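Local coordinates for protein N-acylethanolamine-hydrolyzing acid amidase subunit beta (Caenorhabditis elegans, PDB 6DY3) that is the beta-subunit of a lysosomal amidase that probably degrades fatty acid ethanolamides such as N-palmitoylethanolamine to ethanolamine and free fatty acids, at residues I80-Y85 and T116-P121. Sequence-based numbering, arbitrary orientation.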
loop_
_atom_site.group_PDB
_atom_site.type_symbol
_atom_site.label_atom_id
_atom_site.label_comp_id
_atom_site.label_asym_id
_atom_site.label_seq_id
_atom_site.Cartn_x
_atom_site.Cartn_y
_atom_site.Cartn_z
ATOM N N ILE B 80 -5.377 19.665 8.519
ATOM C CA ILE B 80 -6.329 18.632 8.112
ATOM C C ILE B 80 -6.961 18.981 6.771
ATOM O O ILE B 80 -7.143 18.116 5.911
ATOM C CB ILE B 80 -7.403 18.428 9.203
ATOM C CG1 ILE B 80 -8.395 17.386 8.711
ATOM C CG2 ILE B 80 -8.136 19.743 9.538
ATOM C CD1 ILE B 80 -9.155 16.713 9.806
ATOM N N LEU B 81 -7.294 20.263 6.569
ATOM C CA LEU B 81 -7.900 20.698 5.316
ATOM C C LEU B 81 -6.956 20.466 4.151
ATOM O O LEU B 81 -7.379 20.006 3.080
ATOM C CB LEU B 81 -8.271 22.175 5.387
ATOM C CG LEU B 81 -9.464 22.531 6.268
ATOM C CD1 LEU B 81 -9.781 23.991 6.059
ATOM C CD2 LEU B 81 -10.679 21.670 5.991
ATOM N N MET B 82 -5.675 20.797 4.331
ATOM C CA MET B 82 -4.696 20.571 3.277
ATOM C C MET B 82 -4.455 19.080 3.047
ATOM O O MET B 82 -4.184 18.670 1.913
ATOM C CB MET B 82 -3.380 21.280 3.636
ATOM C CG MET B 82 -2.378 21.383 2.513
ATOM S SD MET B 82 -3.039 22.234 1.069
ATOM C CE MET B 82 -1.662 22.084 -0.077
ATOM N N GLU B 83 -4.549 18.255 4.095
ATOM C CA GLU B 83 -4.432 16.809 3.919
ATOM C C GLU B 83 -5.577 16.276 3.068
ATOM O O GLU B 83 -5.361 15.538 2.100
ATOM C CB GLU B 83 -4.413 16.105 5.283
ATOM C CG GLU B 83 -3.220 16.460 6.183
ATOM C CD GLU B 83 -1.985 15.594 5.939
ATOM O OE1 GLU B 83 -2.019 14.716 5.048
ATOM O OE2 GLU B 83 -0.971 15.792 6.649
ATOM N N PHE B 84 -6.812 16.632 3.426
ATOM C CA PHE B 84 -7.964 16.206 2.637
ATOM C C PHE B 84 -7.900 16.759 1.221
ATOM O O PHE B 84 -8.320 16.092 0.270
ATOM C CB PHE B 84 -9.256 16.651 3.321
ATOM C CG PHE B 84 -9.743 15.702 4.379
ATOM C CD1 PHE B 84 -11.081 15.331 4.431
ATOM C CD2 PHE B 84 -8.870 15.184 5.322
ATOM C CE1 PHE B 84 -11.538 14.459 5.406
ATOM C CE2 PHE B 84 -9.320 14.306 6.301
ATOM C CZ PHE B 84 -10.656 13.943 6.343
ATOM N N TYR B 85 -7.384 17.978 1.060
ATOM C CA TYR B 85 -7.337 18.600 -0.259
ATOM C C TYR B 85 -6.457 17.802 -1.216
ATOM O O TYR B 85 -6.857 17.509 -2.348
ATOM C CB TYR B 85 -6.837 20.037 -0.138
ATOM C CG TYR B 85 -6.611 20.732 -1.462
ATOM C CD1 TYR B 85 -7.681 21.144 -2.245
ATOM C CD2 TYR B 85 -5.325 20.994 -1.922
ATOM C CE1 TYR B 85 -7.482 21.787 -3.454
ATOM C CE2 TYR B 85 -5.114 21.637 -3.130
ATOM C CZ TYR B 85 -6.196 22.033 -3.892
ATOM O OH TYR B 85 -5.994 22.674 -5.095
ATOM N N THR B 116 7.115 16.616 -9.266
ATOM C CA THR B 116 6.721 17.732 -8.411
ATOM C C THR B 116 5.268 18.069 -8.707
ATOM O O THR B 116 4.961 18.752 -9.686
ATOM C CB THR B 116 7.615 18.945 -8.642
ATOM O OG1 THR B 116 8.972 18.613 -8.333
ATOM C CG2 THR B 116 7.172 20.104 -7.756
ATOM N N HIS B 117 4.369 17.575 -7.864
ATOM C CA HIS B 117 2.958 17.912 -7.956
ATOM C C HIS B 117 2.318 17.579 -6.620
ATOM O O HIS B 117 2.908 16.886 -5.790
ATOM C CB HIS B 117 2.273 17.169 -9.110
ATOM C CG HIS B 117 2.556 15.699 -9.143
ATOM N ND1 HIS B 117 2.498 14.901 -8.021
ATOM C CD2 HIS B 117 2.911 14.886 -10.164
ATOM C CE1 HIS B 117 2.798 13.658 -8.351
ATOM N NE2 HIS B 117 3.054 13.622 -9.646
ATOM N N LEU B 118 1.109 18.095 -6.414
ATOM C CA LEU B 118 0.393 17.821 -5.174
ATOM C C LEU B 118 0.271 16.319 -4.961
ATOM O O LEU B 118 -0.246 15.594 -5.816
ATOM C CB LEU B 118 -0.991 18.474 -5.193
ATOM C CG LEU B 118 -1.065 19.964 -4.848
ATOM C CD1 LEU B 118 -2.491 20.450 -4.995
ATOM C CD2 LEU B 118 -0.552 20.257 -3.440
ATOM N N PHE B 119 0.758 15.852 -3.816
ATOM C CA PHE B 119 0.640 14.448 -3.463
ATOM C C PHE B 119 0.603 14.336 -1.949
ATOM O O PHE B 119 1.320 15.055 -1.246
ATOM C CB PHE B 119 1.792 13.623 -4.034
ATOM C CG PHE B 119 1.498 12.161 -4.104
ATOM C CD1 PHE B 119 0.810 11.634 -5.186
ATOM C CD2 PHE B 119 1.897 11.311 -3.084
ATOM C CE1 PHE B 119 0.529 10.282 -5.251
ATOM C CE2 PHE B 119 1.620 9.952 -3.137
ATOM C CZ PHE B 119 0.937 9.434 -4.219
ATOM N N SER B 120 -0.247 13.448 -1.457
ATOM C CA SER B 120 -0.419 13.305 -0.024
ATOM C C SER B 120 0.914 12.905 0.609
ATOM O O SER B 120 1.616 12.038 0.063
ATOM C CB SER B 120 -1.490 12.260 0.275
ATOM O OG SER B 120 -1.833 12.250 1.650
ATOM N N PRO B 121 1.313 13.520 1.724
ATOM C CA PRO B 121 2.589 13.141 2.345
ATOM C C PRO B 121 2.611 11.654 2.665
ATOM O O PRO B 121 1.647 11.094 3.188
ATOM C CB PRO B 121 2.639 14.005 3.608
ATOM C CG PRO B 121 1.778 15.169 3.301
ATOM C CD PRO B 121 0.675 14.635 2.439
HETATM O O HOH W 1 -2.632 14.295 2.734
#
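Met82 and Tyr85 both carry CG anti to the backbone N (chi1 -167° and 174°), which lets the ends of both side chains, rising from helix 76-89, reach the two methyls of Leu118. Leu118 divides its branches between them: CD1 meets the Tyr85 ring obliquely at CE2, 3.4 Å away, while CD2 meets the terminal CE of Met82 at 4.0 Å. Both helix side chains cross the leucine at about a right angle, making a small apolar patch on the outer part of the contact.

Deeper in, the link turns polar. Glu83 is bent at chi2 (-87°), bringing its OE1 within 3.8 Å of Pro121 CD. One water donates to Glu83 O at 3.1 Å; its approaches to Glu83 OE1 and Ser120 OG are modelled implausibly short, so the bridge it may form between helix and loop remains in doubt. Ser120 OG is also hydrogen-bonded to Lys87, one helical turn after Glu83, whose ammonium forms a long, weak ion pair with Glu83 OE1. Trp142 packs against Met82, Glu83 and Pro121, and Tyr99 of the alpha-subunit against Ser120. Helix 76-89 is thus joined, by apolar packing outside and a possible water link between buried Glu83 and Ser120 inside, to the loop that leads into strand 122-127, part of one of the two antiparallel sheets of this Ntn-hydrolase fold.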